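Local coordinates for protein hyaluronidase (Thermobaculum terrenum, PDB 5DIY) that probably removes O-linked N-acetylglucosamine from proteins as a family 84 glycoside hydrolase, at residues Phe27-Gln31 / Lys70-Ile76. Numbering follows the deposited sequence.
Sequences FEFMQ and KAGSCGI
Lys-70 reaches across to Glu-28 of the neighbouring helix, its NZ donating to OE2 at 2.9 Å in a salt bridge, approaching OE2 from its anti side and 24° out of the carboxylate plane. A bend at chi2 (66°) turns the lysine chain toward that carboxylate, while its CG lies 3.8 Å from CD2 of Phe-27, at the ring edge. A leucine in place of Lys-70 would probably leave the Glu-28 carboxylate without its charged mate. Over one face of the Phe-27 ring sits the Ala-71 methyl, CB to CE2 4.1 Å. Cys-74 packs between the helices, its CB 3.7 Å from Phe-27 O, and Gln-31 lays its extended chain along the Cys-74 backbone, with CB 3.5 Å from Cys-74 O. Helices 20-32 and 58-73 are neighbours on the outside of the TIM barrel, following its first and second strands. A Schellman motif with Gly-75 at positive phi ends helix 58-73, Ile-76 N bonding Ala-71 O, and leads into strand 77-82. Ile-76 sets its CD1 against Met-30 CB at 3.9 Å, and both side chains touch Tyr-38 of strand 37-40, whose ring also meets Phe-27 edge-to-face.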
loop_
_atom_site.group_PDB
_atom_site.type_symbol
_atom_site.label_atom_id
_atom_site.label_comp_id
_atom_site.label_asym_id
_atom_site.label_seq_id
_atom_site.Cartn_x
_atom_site.Cartn_y
_atom_site.Cartn_z
ATOM N N PHE C 27 11.229 15.228 -0.576
ATOM C CA PHE C 27 10.817 16.569 -1.019
ATOM C C PHE C 27 11.453 16.953 -2.356
ATOM O O PHE C 27 10.812 17.621 -3.173
ATOM C CB PHE C 27 11.110 17.650 0.036
ATOM C CG PHE C 27 10.343 17.496 1.334
ATOM C CD1 PHE C 27 9.189 16.707 1.435
ATOM C CD2 PHE C 27 10.769 18.182 2.465
ATOM C CE1 PHE C 27 8.506 16.593 2.638
ATOM C CE2 PHE C 27 10.085 18.070 3.672
ATOM C CZ PHE C 27 8.954 17.274 3.760
ATOM N N GLU C 28 12.695 16.524 -2.581
ATOM C CA GLU C 28 13.362 16.725 -3.877
ATOM C C GLU C 28 12.698 15.897 -4.981
ATOM O O GLU C 28 12.449 16.412 -6.069
ATOM C CB GLU C 28 14.855 16.399 -3.786
ATOM C CG GLU C 28 15.629 17.391 -2.925
ATOM C CD GLU C 28 17.060 16.972 -2.625
ATOM O OE1 GLU C 28 17.426 15.791 -2.832
ATOM O OE2 GLU C 28 17.825 17.840 -2.155
ATOM N N PHE C 29 12.404 14.628 -4.696
ATOM C CA PHE C 29 11.621 13.783 -5.611
ATOM C C PHE C 29 10.247 14.400 -5.923
ATOM O O PHE C 29 9.811 14.413 -7.081
ATOM C CB PHE C 29 11.460 12.366 -5.040
ATOM C CG PHE C 29 10.496 11.500 -5.814
ATOM C CD1 PHE C 29 10.925 10.771 -6.918
ATOM C CD2 PHE C 29 9.156 11.413 -5.433
ATOM C CE1 PHE C 29 10.034 9.977 -7.632
ATOM C CE2 PHE C 29 8.263 10.623 -6.146
ATOM C CZ PHE C 29 8.705 9.903 -7.248
ATOM N N MET C 30 9.577 14.910 -4.891
ATOM C CA MET C 30 8.284 15.584 -5.064
ATOM C C MET C 30 8.373 16.781 -6.021
ATOM O O MET C 30 7.546 16.912 -6.927
ATOM C CB MET C 30 7.711 16.023 -3.708
ATOM C CG MET C 30 7.131 14.879 -2.896
ATOM S SD MET C 30 6.713 15.349 -1.211
ATOM C CE MET C 30 5.155 16.196 -1.477
ATOM N N GLN C 31 9.382 17.634 -5.839
ATOM C CA GLN C 31 9.560 18.792 -6.726
ATOM C C GLN C 31 9.859 18.368 -8.165
ATOM O O GLN C 31 9.323 18.971 -9.100
ATOM C CB GLN C 31 10.650 19.748 -6.233
ATOM C CG GLN C 31 10.780 20.996 -7.110
ATOM C CD GLN C 31 11.749 22.028 -6.563
ATOM O OE1 GLN C 31 12.755 21.688 -5.937
ATOM N NE2 GLN C 31 11.459 23.302 -6.819
ATOM N N LYS C 70 12.870 23.081 3.932
ATOM C CA LYS C 70 13.119 22.282 2.726
ATOM C C LYS C 70 11.867 22.207 1.849
ATOM O O LYS C 70 11.944 22.415 0.636
ATOM C CB LYS C 70 13.609 20.873 3.083
ATOM C CG LYS C 70 14.040 20.018 1.890
ATOM C CD LYS C 70 15.277 20.576 1.204
ATOM C CE LYS C 70 15.764 19.652 0.102
ATOM N NZ LYS C 70 17.033 20.150 -0.500
ATOM N N ALA C 71 10.724 21.921 2.476
ATOM C CA ALA C 71 9.427 21.910 1.795
ATOM C C ALA C 71 9.172 23.207 1.030
ATOM O O ALA C 71 8.801 23.179 -0.149
ATOM C CB ALA C 71 8.309 21.667 2.801
ATOM N N GLY C 72 9.381 24.338 1.701
ATOM C CA GLY C 72 9.203 25.646 1.083
ATOM C C GLY C 72 10.121 25.861 -0.100
ATOM O O GLY C 72 9.680 26.316 -1.157
ATOM N N SER C 73 11.397 25.514 0.070
ATOM C CA SER C 73 12.385 25.612 -1.017
ATOM C C SER C 73 12.072 24.682 -2.200
ATOM O O SER C 73 12.519 24.939 -3.313
ATOM C CB SER C 73 13.806 25.336 -0.496
ATOM O OG SER C 73 13.983 23.970 -0.150
ATOM N N CYS C 74 11.318 23.608 -1.949
ATOM C CA CYS C 74 10.892 22.661 -2.992
ATOM C C CYS C 74 9.467 22.888 -3.530
ATOM O O CYS C 74 8.957 22.062 -4.287
ATOM C CB CYS C 74 11.040 21.228 -2.466
ATOM S SG CYS C 74 12.756 20.739 -2.199
ATOM N N GLY C 75 8.838 24.004 -3.166
ATOM C CA GLY C 75 7.485 24.328 -3.628
ATOM C C GLY C 75 6.405 23.451 -3.019
ATOM O O GLY C 75 5.351 23.269 -3.619
ATOM N N ILE C 76 6.674 22.926 -1.824
ATOM C CA ILE C 76 5.789 22.006 -1.121
ATOM C C ILE C 76 5.116 22.749 0.030
ATOM O O ILE C 76 5.801 23.372 0.838
ATOM C CB ILE C 76 6.566 20.813 -0.498
ATOM C CG1 ILE C 76 7.595 20.215 -1.473
ATOM C CG2 ILE C 76 5.604 19.749 0.014
ATOM C CD1 ILE C 76 7.018 19.701 -2.764
#